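Peptidoglycan hydrolase FlgJ (Sphingomonas sp. A1, PDB 3VWO) probably hydrolyses the peptidoglycan layer so that the flagellar rod can be assembled in the periplasm, this chain being its C-terminal glycosyl hydrolase family 73 domain. Local coordinates at residues V65-T70 with V82-A87. Sequence-based numbering, arbitrary orientation.
Sequences VVEART and VERFRA
Thr70 CB and the carbonyl oxygen of Ala68 meet the Phe85 ring at its edge, close to the ring plane, while on the other side of the same beta hairpin the carboxylate of Glu67 lies above one face of the Arg84 guanidinium, displaced toward its rim. The hairpin, strands 65-74 and 77-86 of the glycosyl hydrolase 73 domain, illustrates how a two-stranded antiparallel sheet can carry an aromatic ring on one side and an ion pair, Glu67 with Arg84, on the other. On the side of Val66, Ala68, Glu83 and Phe85, the chi1 of Phe85 (-73°) sets CG anti to the carbonyl carbon, beside the backbone N, which turns the ring along the neighbouring strand toward Ala68 and Thr70. Its CD2 approaches Ala68 CB at 3.7 Å. Farther along, CZ lies 3.6 Å from Thr70 CB. The Phe85 side chain also touches Ile41 of a loop, joining the hairpin to the rest of the domain. A serine in place of Phe85 would probably leave Ala68 and Thr70 without their shared apolar partner and weaken this join. Beyond the ring, Thr70 CG2 packs on Glu83 CG, and Ala87 CB rests against Val66 CG2. Reciprocal backbone hydrogen bonds join the antiparallel hydrogen-bonded pairs Val66-Phe85 and Ala68-Glu83, Phe85 N to Val66 O being nearly straight at hydrogen (172°). On the side of Glu67 and Arg84, Arg84 bends at chi2, bringing its end back toward Glu67. The carboxylate and guanidinium planes are 64° apart, and Glu67 OE2 sits 2.8 Å from Arg84 NH1, well out of the guanidinium plane, a salt bridge of charges alone with no N-H aimed at the oxygen.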
ATOM      1  N   VAL A  65       3.018   2.318 -16.993  1.00 28.80           N
ATOM      2  CA  VAL A  65       4.097   2.381 -16.025  1.00 25.79           C
ATOM      3  C   VAL A  65       4.520   3.822 -15.827  1.00 38.83           C
ATOM      4  O   VAL A  65       4.236   4.684 -16.658  1.00 30.69           O
ATOM      5  CB  VAL A  65       5.331   1.576 -16.477  1.00 29.86           C
ATOM      6  CG1 VAL A  65       5.030   0.096 -16.484  1.00 34.92           C
ATOM      7  CG2 VAL A  65       5.793   2.033 -17.857  1.00 35.30           C
ATOM      8  N   VAL A  66       5.193   4.076 -14.713  1.00 26.16           N
ATOM      9  CA  VAL A  66       5.789   5.376 -14.447  1.00 31.84           C
ATOM     10  C   VAL A  66       7.163   5.128 -13.848  1.00 36.49           C
ATOM     11  O   VAL A  66       7.300   4.360 -12.902  1.00 32.66           O
ATOM     12  CB  VAL A  66       4.944   6.200 -13.450  1.00 40.44           C
ATOM     13  CG1 VAL A  66       5.643   7.506 -13.111  1.00 43.75           C
ATOM     14  CG2 VAL A  66       3.561   6.476 -14.010  1.00 44.08           C
ATOM     15  N   GLU A  67       8.189   5.746 -14.416  1.00 28.68           N
ATOM     16  CA  GLU A  67       9.502   5.705 -13.791  1.00 29.20           C
ATOM     17  C   GLU A  67       9.476   6.670 -12.619  1.00 40.40           C
ATOM     18  O   GLU A  67       9.079   7.823 -12.769  1.00 40.69           O
ATOM     19  CB  GLU A  67      10.599   6.120 -14.777  1.00 44.13           C
ATOM     20  CG  GLU A  67      11.207   4.974 -15.567  1.00 53.23           C
ATOM     21  CD  GLU A  67      12.577   5.321 -16.134  1.00 63.54           C
ATOM     22  OE1 GLU A  67      12.839   6.520 -16.370  1.00 53.26           O
ATOM     23  OE2 GLU A  67      13.395   4.396 -16.330  1.00 68.79           O
ATOM     24  N   ALA A  68       9.887   6.202 -11.448  1.00 29.15           N
ATOM     25  CA  ALA A  68       9.871   7.050 -10.266  1.00 30.58           C
ATOM     26  C   ALA A  68      11.050   6.759  -9.355  1.00 31.42           C
ATOM     27  O   ALA A  68      11.544   5.635  -9.292  1.00 28.10           O
ATOM     28  CB  ALA A  68       8.552   6.898  -9.502  1.00 29.56           C
ATOM     29  N   ARG A  69      11.505   7.798  -8.668  1.00 30.63           N
ATOM     30  CA  ARG A  69      12.556   7.678  -7.680  1.00 25.45           C
ATOM     31  C   ARG A  69      12.022   6.828  -6.543  1.00 24.07           C
ATOM     32  O   ARG A  69      10.854   6.949  -6.173  1.00 26.27           O
ATOM     33  CB  ARG A  69      12.920   9.076  -7.167  1.00 30.05           C
ATOM     34  CG  ARG A  69      13.662   9.107  -5.851  1.00 31.88           C
ATOM     35  CD  ARG A  69      13.758  10.538  -5.317  1.00 26.15           C
ATOM     36  NE  ARG A  69      14.388  10.579  -3.998  1.00 26.18           N
ATOM     37  CZ  ARG A  69      13.752  10.333  -2.857  1.00 29.31           C
ATOM     38  NH1 ARG A  69      12.461  10.025  -2.862  1.00 31.09           N
ATOM     39  NH2 ARG A  69      14.409  10.386  -1.707  1.00 34.07           N
ATOM     40  N   THR A  70      12.863   5.953  -6.007  1.00 26.13           N
ATOM     41  CA  THR A  70      12.462   5.140  -4.867  1.00 25.77           C
ATOM     42  C   THR A  70      13.636   4.868  -3.926  1.00 30.73           C
ATOM     43  O   THR A  70      14.783   4.757  -4.359  1.00 31.59           O
ATOM     44  CB  THR A  70      11.831   3.813  -5.318  1.00 35.25           C
ATOM     45  OG1 THR A  70      11.208   3.173  -4.197  1.00 37.80           O
ATOM     46  CG2 THR A  70      12.880   2.896  -5.927  1.00 36.29           C
ATOM     47  N   VAL A  82      15.915   5.012  -9.588  1.00 32.82           N
ATOM     48  CA  VAL A  82      14.702   5.185 -10.365  1.00 27.55           C
ATOM     49  C   VAL A  82      14.285   3.818 -10.895  1.00 37.88           C
ATOM     50  O   VAL A  82      15.083   3.117 -11.515  1.00 33.54           O
ATOM     51  CB  VAL A  82      14.931   6.159 -11.537  1.00 31.30           C
ATOM     52  CG1 VAL A  82      13.740   6.148 -12.485  1.00 43.82           C
ATOM     53  CG2 VAL A  82      15.189   7.567 -11.009  1.00 37.12           C
ATOM     54  N   GLU A  83      13.043   3.431 -10.620  1.00 31.78           N
ATOM     55  CA  GLU A  83      12.531   2.137 -11.051  1.00 28.77           C
ATOM     56  C   GLU A  83      11.204   2.314 -11.770  1.00 30.05           C
ATOM     57  O   GLU A  83      10.593   3.371 -11.691  1.00 27.43           O
ATOM     58  CB  GLU A  83      12.326   1.228  -9.842  1.00 29.61           C
ATOM     59  CG  GLU A  83      13.554   1.053  -8.968  1.00 44.18           C
ATOM     60  CD  GLU A  83      14.401  -0.133  -9.380  1.00 56.78           C
ATOM     61  OE1 GLU A  83      14.392  -0.487 -10.578  1.00 54.15           O
ATOM     62  OE2 GLU A  83      15.069  -0.717  -8.501  1.00 68.43           O
ATOM     63  N   ARG A  84      10.754   1.272 -12.466  1.00 24.62           N
ATOM     64  CA  ARG A  84       9.455   1.303 -13.125  1.00 23.10           C
ATOM     65  C   ARG A  84       8.362   0.856 -12.157  1.00 26.75           C
ATOM     66  O   ARG A  84       8.398  -0.268 -11.659  1.00 26.63           O
ATOM     67  CB  ARG A  84       9.447   0.345 -14.322  1.00 25.50           C
ATOM     68  CG  ARG A  84       9.386   1.020 -15.675  1.00 42.42           C
ATOM     69  CD  ARG A  84      10.772   1.331 -16.189  1.00 55.15           C
ATOM     70  NE  ARG A  84      10.727   1.878 -17.541  1.00 59.12           N
ATOM     71  CZ  ARG A  84      11.802   2.212 -18.247  1.00 61.25           C
ATOM     72  NH1 ARG A  84      13.012   2.055 -17.729  1.00 70.76           N
ATOM     73  NH2 ARG A  84      11.664   2.704 -19.470  1.00 63.04           N
ATOM     74  N   PHE A  85       7.383   1.717 -11.913  1.00 23.09           N
ATOM     75  CA  PHE A  85       6.240   1.358 -11.068  1.00 21.11           C
ATOM     76  C   PHE A  85       5.018   1.144 -11.937  1.00 21.41           C
ATOM     77  O   PHE A  85       4.912   1.711 -13.027  1.00 25.79           O
ATOM     78  CB  PHE A  85       5.953   2.461 -10.041  1.00 25.72           C
ATOM     79  CG  PHE A  85       6.964   2.533  -8.936  1.00 27.62           C
ATOM     80  CD1 PHE A  85       6.732   1.897  -7.721  1.00 23.09           C
ATOM     81  CD2 PHE A  85       8.156   3.218  -9.116  1.00 22.38           C
ATOM     82  CE1 PHE A  85       7.665   1.956  -6.706  1.00 24.46           C
ATOM     83  CE2 PHE A  85       9.097   3.283  -8.105  1.00 24.10           C
ATOM     84  CZ  PHE A  85       8.851   2.652  -6.893  1.00 25.73           C
ATOM     85  N   ARG A  86       4.096   0.318 -11.460  1.00 22.87           N
ATOM     86  CA  ARG A  86       2.834   0.134 -12.152  1.00 23.88           C
ATOM     87  C   ARG A  86       2.025   1.420 -12.100  1.00 25.32           C
ATOM     88  O   ARG A  86       2.159   2.211 -11.166  1.00 23.79           O
ATOM     89  CB  ARG A  86       2.046  -1.013 -11.520  1.00 20.34           C
ATOM     90  CG  ARG A  86       2.854  -2.298 -11.465  1.00 18.58           C
ATOM     91  CD  ARG A  86       2.077  -3.475 -10.876  1.00 24.07           C
ATOM     92  NE  ARG A  86       2.963  -4.624 -10.697  1.00 24.97           N
ATOM     93  CZ  ARG A  86       2.555  -5.859 -10.420  1.00 32.03           C
ATOM     94  NH1 ARG A  86       1.265  -6.125 -10.272  1.00 27.68           N
ATOM     95  NH2 ARG A  86       3.446  -6.833 -10.279  1.00 30.57           N
ATOM     96  N   ALA A  87       1.206   1.631 -13.122  1.00 22.04           N
ATOM     97  CA  ALA A  87       0.239   2.720 -13.112  1.00 21.04           C
ATOM     98  C   ALA A  87      -1.109   2.147 -13.481  1.00 24.94           C
ATOM     99  O   ALA A  87      -1.195   1.176 -14.245  1.00 31.12           O
ATOM    100  CB  ALA A  87       0.649   3.830 -14.084  1.00 22.33           C
TER